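Local structure of putative carbonic anhydrase (Streptococcus mutans, 3LAS) at residues P29-A34 with G54-L59; G63-D68 with L122-I127. The protein probably catalyses the reversible hydration of carbon dioxide to hydrogencarbonate as a zinc-dependent carbonic anhydrase of the beta class. All coordinates share one frame; numbering follows the deposited sequence.

Interaction 1 (P29-A34 with G54-L59)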
loop_
_atom_site.group_PDB
_atom_site.type_symbol
_atom_site.label_atom_id
_atom_site.label_comp_id
_atom_site.label_asym_id
_atom_site.label_seq_id
_atom_site.Cartn_x
_atom_site.Cartn_y
_atom_site.Cartn_z
ATOM N N PRO A 29 11.872 8.611 -5.589
ATOM C CA PRO A 29 12.463 7.273 -5.654
ATOM C C PRO A 29 13.532 7.145 -6.705
ATOM O O PRO A 29 13.335 7.606 -7.828
ATOM C CB PRO A 29 11.231 6.381 -5.973
ATOM C CG PRO A 29 10.047 7.134 -5.364
ATOM C CD PRO A 29 10.412 8.579 -5.714
ATOM N N LYS A 30 14.605 6.433 -6.406
ATOM C CA LYS A 30 15.748 6.352 -7.333
ATOM C C LYS A 30 15.400 5.716 -8.664
ATOM O O LYS A 30 15.924 6.143 -9.757
ATOM C CB LYS A 30 16.828 5.492 -6.663
ATOM C CG LYS A 30 18.107 5.487 -7.423
ATOM C CD LYS A 30 19.209 4.871 -6.569
ATOM C CE LYS A 30 20.423 4.649 -7.394
ATOM N NZ LYS A 30 21.245 3.787 -6.530
ATOM N N THR A 31 14.568 4.701 -8.633
ATOM C CA THR A 31 14.286 3.978 -9.881
ATOM C C THR A 31 13.212 4.603 -10.720
ATOM O O THR A 31 12.933 4.127 -11.841
ATOM C CB THR A 31 13.867 2.492 -9.662
ATOM O OG1 THR A 31 12.585 2.500 -9.027
ATOM C CG2 THR A 31 14.896 1.736 -8.765
ATOM N N ARG A 32 12.510 5.609 -10.179
ATOM C CA ARG A 32 11.365 6.239 -10.905
ATOM C C ARG A 32 10.247 5.272 -11.147
ATOM O O ARG A 32 9.399 5.471 -12.016
ATOM C CB ARG A 32 11.753 6.982 -12.167
ATOM C CG ARG A 32 12.866 8.053 -11.888
ATOM C CD ARG A 32 12.935 8.917 -13.088
ATOM N NE ARG A 32 14.012 9.858 -13.249
ATOM C CZ ARG A 32 15.276 9.573 -13.498
ATOM N NH1 ARG A 32 15.724 8.301 -13.417
ATOM N NH2 ARG A 32 16.069 10.635 -13.760
ATOM N N VAL A 33 10.107 4.244 -10.289
ATOM C CA VAL A 33 9.026 3.264 -10.417
ATOM C C VAL A 33 8.073 3.374 -9.244
ATOM O O VAL A 33 8.509 3.583 -8.079
ATOM C CB VAL A 33 9.588 1.815 -10.472
ATOM C CG1 VAL A 33 8.417 0.813 -10.569
ATOM C CG2 VAL A 33 10.547 1.633 -11.613
ATOM N N ALA A 34 6.789 3.223 -9.525
ATOM C CA ALA A 34 5.741 2.971 -8.528
ATOM C C ALA A 34 5.171 1.603 -8.769
ATOM O O ALA A 34 4.801 1.257 -9.954
ATOM C CB ALA A 34 4.673 4.039 -8.609
ATOM N N GLY A 54 14.784 3.325 -0.596
ATOM C CA GLY A 54 14.682 4.480 -1.459
ATOM C C GLY A 54 14.458 4.203 -2.929
ATOM O O GLY A 54 14.399 5.153 -3.714
ATOM N N ASP A 55 14.374 2.933 -3.318
ATOM C CA ASP A 55 14.280 2.639 -4.761
ATOM C C ASP A 55 12.967 2.921 -5.419
ATOM O O ASP A 55 12.963 3.476 -6.541
ATOM C CB ASP A 55 14.648 1.170 -5.067
ATOM C CG ASP A 55 16.130 0.918 -5.199
ATOM O OD1 ASP A 55 16.923 1.885 -5.157
ATOM O OD2 ASP A 55 16.482 -0.258 -5.391
ATOM N N ALA A 56 11.835 2.541 -4.832
ATOM C CA ALA A 56 10.551 2.607 -5.566
ATOM C C ALA A 56 9.407 2.900 -4.616
ATOM O O ALA A 56 9.401 2.442 -3.435
ATOM C CB ALA A 56 10.297 1.249 -6.201
ATOM N N HIS A 57 8.393 3.612 -5.096
ATOM C CA HIS A 57 7.162 3.720 -4.355
ATOM C C HIS A 57 6.385 2.404 -4.380
ATOM O O HIS A 57 6.411 1.672 -5.397
ATOM C CB HIS A 57 6.235 4.832 -4.970
ATOM C CG HIS A 57 6.654 6.191 -4.554
ATOM N ND1 HIS A 57 6.573 7.307 -5.364
ATOM C CD2 HIS A 57 7.193 6.606 -3.380
ATOM C CE1 HIS A 57 6.948 8.378 -4.674
ATOM N NE2 HIS A 57 7.393 7.969 -3.470
ATOM N N ILE A 58 5.765 2.118 -3.246
ATOM C CA ILE A 58 5.024 0.820 -3.092
ATOM C C ILE A 58 3.643 1.168 -2.616
ATOM O O ILE A 58 3.469 1.689 -1.513
ATOM C CB ILE A 58 5.715 -0.147 -2.120
ATOM C CG1 ILE A 58 7.181 -0.377 -2.595
ATOM C CG2 ILE A 58 4.958 -1.454 -2.049
ATOM C CD1 ILE A 58 8.045 -1.062 -1.493
ATOM N N LEU A 59 2.656 0.992 -3.499
ATOM C CA LEU A 59 1.222 1.217 -3.235
ATOM C C LEU A 59 0.589 -0.123 -3.015
ATOM O O LEU A 59 0.828 -1.060 -3.793
ATOM C CB LEU A 59 0.505 1.939 -4.371
ATOM C CG LEU A 59 0.917 3.392 -4.623
ATOM C CD1 LEU A 59 2.316 3.527 -5.232
ATOM C CD2 LEU A 59 -0.031 3.985 -5.641
HETATM O O HOH W 1 19.309 1.156 -6.264
#

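Interaction 2 (G63-D68 with L122-I127)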
loop_
_atom_site.group_PDB
_atom_site.type_symbol
_atom_site.label_atom_id
_atom_site.label_comp_id
_atom_site.label_asym_id
_atom_site.label_seq_id
_atom_site.Cartn_x
_atom_site.Cartn_y
_atom_site.Cartn_z
ATOM N N GLY A 63 -6.170 -6.616 -3.113
ATOM C CA GLY A 63 -6.145 -7.142 -4.480
ATOM C C GLY A 63 -5.185 -6.425 -5.406
ATOM O O GLY A 63 -4.935 -6.901 -6.523
ATOM N N GLY A 64 -4.558 -5.303 -5.032
ATOM C CA GLY A 64 -3.714 -4.550 -5.966
ATOM C C GLY A 64 -4.592 -3.920 -7.034
ATOM O O GLY A 64 -4.143 -3.798 -8.208
ATOM N N ARG A 65 -5.813 -3.491 -6.729
ATOM C CA ARG A 65 -6.759 -2.984 -7.745
ATOM C C ARG A 65 -6.606 -1.513 -7.995
ATOM O O ARG A 65 -6.254 -0.741 -7.075
ATOM C CB ARG A 65 -8.168 -3.186 -7.275
ATOM C CG ARG A 65 -8.504 -4.675 -6.874
ATOM C CD ARG A 65 -8.011 -5.730 -7.852
ATOM N NE ARG A 65 -8.259 -5.511 -9.297
ATOM C CZ ARG A 65 -9.379 -5.886 -9.898
ATOM N NH1 ARG A 65 -10.385 -6.416 -9.222
ATOM N NH2 ARG A 65 -9.371 -5.698 -11.193
ATOM N N VAL A 66 -6.802 -1.029 -9.187
ATOM C CA VAL A 66 -6.703 0.393 -9.452
ATOM C C VAL A 66 -8.016 1.012 -9.057
ATOM O O VAL A 66 -9.156 0.530 -9.390
ATOM C CB VAL A 66 -6.334 0.617 -10.941
ATOM C CG1 VAL A 66 -6.630 2.081 -11.321
ATOM C CG2 VAL A 66 -4.864 0.217 -11.143
ATOM N N THR A 67 -7.935 2.013 -8.203
ATOM C CA THR A 67 -9.036 2.802 -7.589
ATOM C C THR A 67 -8.740 4.284 -7.731
ATOM O O THR A 67 -7.618 4.641 -8.110
ATOM C CB THR A 67 -9.168 2.464 -6.082
ATOM O OG1 THR A 67 -7.941 2.940 -5.458
ATOM C CG2 THR A 67 -9.323 0.900 -5.873
ATOM N N ASP A 68 -9.674 5.114 -7.329
ATOM C CA ASP A 68 -9.416 6.550 -7.268
ATOM C C ASP A 68 -8.253 6.876 -6.350
ATOM O O ASP A 68 -7.484 7.790 -6.671
ATOM C CB ASP A 68 -10.659 7.348 -6.820
ATOM C CG ASP A 68 -11.771 7.371 -7.877
ATOM O OD1 ASP A 68 -11.578 7.055 -9.027
ATOM O OD2 ASP A 68 -12.886 7.799 -7.461
ATOM N N LEU A 122 -14.369 -5.066 -5.405
ATOM C CA LEU A 122 -13.347 -5.311 -6.419
ATOM C C LEU A 122 -12.753 -6.723 -6.400
ATOM O O LEU A 122 -11.556 -6.921 -6.576
ATOM C CB LEU A 122 -12.236 -4.249 -6.487
ATOM C CG LEU A 122 -12.691 -2.825 -6.522
ATOM C CD1 LEU A 122 -11.558 -1.809 -6.365
ATOM C CD2 LEU A 122 -13.510 -2.531 -7.780
ATOM N N PRO A 123 -13.566 -7.800 -6.221
ATOM C CA PRO A 123 -13.057 -9.157 -6.343
ATOM C C PRO A 123 -12.662 -9.493 -7.771
ATOM O O PRO A 123 -13.041 -8.733 -8.707
ATOM C CB PRO A 123 -14.279 -10.046 -5.866
ATOM C CG PRO A 123 -15.472 -9.237 -6.371
ATOM C CD PRO A 123 -15.049 -7.753 -6.099
ATOM N N PHE A 124 -11.988 -10.612 -7.897
ATOM C CA PHE A 124 -11.726 -11.112 -9.273
ATOM C C PHE A 124 -11.608 -12.618 -9.166
ATOM O O PHE A 124 -11.290 -13.248 -8.087
ATOM C CB PHE A 124 -10.432 -10.440 -9.878
ATOM C CG PHE A 124 -9.140 -10.716 -9.135
ATOM C CD1 PHE A 124 -8.516 -11.936 -9.234
ATOM C CD2 PHE A 124 -8.536 -9.702 -8.443
ATOM C CE1 PHE A 124 -7.268 -12.155 -8.597
ATOM C CE2 PHE A 124 -7.268 -9.898 -7.809
ATOM C CZ PHE A 124 -6.687 -11.101 -7.871
ATOM N N THR A 125 -11.664 -13.238 -10.352
ATOM C CA THR A 125 -11.469 -14.683 -10.420
ATOM C C THR A 125 -10.274 -15.124 -11.256
ATOM O O THR A 125 -9.610 -16.148 -10.985
ATOM C CB THR A 125 -12.733 -15.438 -11.034
ATOM O OG1 THR A 125 -13.277 -14.735 -12.153
ATOM C CG2 THR A 125 -13.766 -15.526 -9.893
ATOM N N ASP A 126 -9.959 -14.366 -12.290
ATOM C CA ASP A 126 -8.900 -14.735 -13.243
ATOM C C ASP A 126 -7.803 -13.728 -13.035
ATOM O O ASP A 126 -7.993 -12.527 -13.246
ATOM C CB ASP A 126 -9.518 -14.638 -14.620
ATOM C CG ASP A 126 -8.571 -14.989 -15.753
ATOM O OD1 ASP A 126 -7.429 -14.604 -15.765
ATOM O OD2 ASP A 126 -9.057 -15.648 -16.739
ATOM N N ILE A 127 -6.705 -14.198 -12.497
ATOM C CA ILE A 127 -5.640 -13.273 -12.082
ATOM C C ILE A 127 -5.120 -12.466 -13.248
ATOM O O ILE A 127 -4.905 -11.246 -13.170
ATOM C CB ILE A 127 -4.479 -13.926 -11.335
ATOM C CG1 ILE A 127 -4.952 -14.804 -10.177
ATOM C CG2 ILE A 127 -3.607 -12.881 -10.739
ATOM C CD1 ILE A 127 -3.677 -15.729 -9.699
#

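Interaction 1 (P29-A34 with G54-L59)
Pro29 lies against the His57 ring where the beta-alpha-beta unit formed by strand 33-38, helix 45-49 and strand 56-61 begins. From CB outward, the first contact is Pro29 CB to Asp55 O at 3.4 Å. CG then stands over the centre of the imidazole, 3.3 Å from the centroid and 6° off the ring normal, and CD leans toward CE1 on the same face. This is a CH-pi contact, with the proline crossing the histidine at about a right angle. ND1 is hydrogen-bonded to Ser77 OG of helix 68-80, which should fix the ring's rotation.

The type I turn from Pro29 to Arg32 offers two successive N-H groups to the other chain segment: Lys30 N to Gly54 O (3.0 Å, nearly straight at 169°) and Thr31 N to Asp55 O (2.9 Å). Asp55 O is gripped twice, because Thr31 OG1, set between its own backbone N and carbonyl carbon (chi1 68°), also donates to it at 2.7 Å from above the carbonyl plane. Beyond the turn the strands pair in parallel, Ala34 beside His57, and His57 N bonds to Val33 O in the carbonyl plane. At the outer end, Lys30 and Asp55 run side by side. Asp55 OD2 is hydrogen-bonded to Ala52 N, and one water joins the two side chains, accepting from Lys30 NZ and donating to Asp55 OD1 at 2.7 Å.

Interaction 2 (G63-D68 with L122-I127)
Arg65 reaches Leu122 through both its aliphatic chain and its guanidinium. NH1 donates to Leu122 O at 2.9 Å, and the bond is bent, with 139° at the hydrogen. The oxygen lies close to the guanidinium plane, whereas the donor stands well above the carbonyl plane, so the bond is in plane on the arginine side alone. Nearer the backbone, Arg65 CB packs on Leu122 CD1 at 3.8 Å, and Arg65 CG sits equally far from Leu122 CB. The same CD1 extends to Thr67 CG2, 3.5 Å away, so that one leucine methyl spans two residues of 63-68.

Phe124 meets the guanidinium through a ring edge: its CD2 lies over one guanidinium face, 3.9 Å from NH1, with the two planes 89° apart. Its CE2 approaches Gly63 O at 4.0 Å.

Bends at chi2 and again at chi3 fold the arginine back, bringing CD as well as NH1 to the phenylalanine edge. Further out, Asp134 and Glu133 of helix 127-140 form salt bridges to NE and NH2, which should hold the guanidinium's orientation and balance its charge. Asp134 also accepts from Val66 N. Thr67 OG1 caps helix 68-80 by accepting from Val70 N, and is hydrogen-bonded to Asp69 of the second subunit. Asp126 OD1 similarly caps helix 127-140 at Glu129 N. Two helix-leading loops thus meet through a buried arginine, and the first of them runs past the zinc site: Gly63 lies about 4 Å, nearest atoms, from the side chains of Cys38 and Cys94, zinc ligands of this beta-class carbonic anhydrase.

Strand 56-61 connects the two contacts in sequence: interaction 1 involves its earlier part, and interaction 2 begins in the loop that follows it. Their centres are 21 Å apart, on opposite sides of the chain's centre. Interaction 1 is mostly buried, although Lys30 reaches the surface, and covers 428 Å² against 250 Å² for interaction 2, which is partly buried. Backbone hydrogen bonds dominate between 29-34 and 54-59, two from a turn and one from the parallel strand pairing. Between 63-68 and 122-127, neither regular strand nor helix, one side-chain-to-carbonyl bond accompanies apolar packing. Helix 68-80 packs against interaction 1 and is capped from interaction 2; both contacts touch the second subunit.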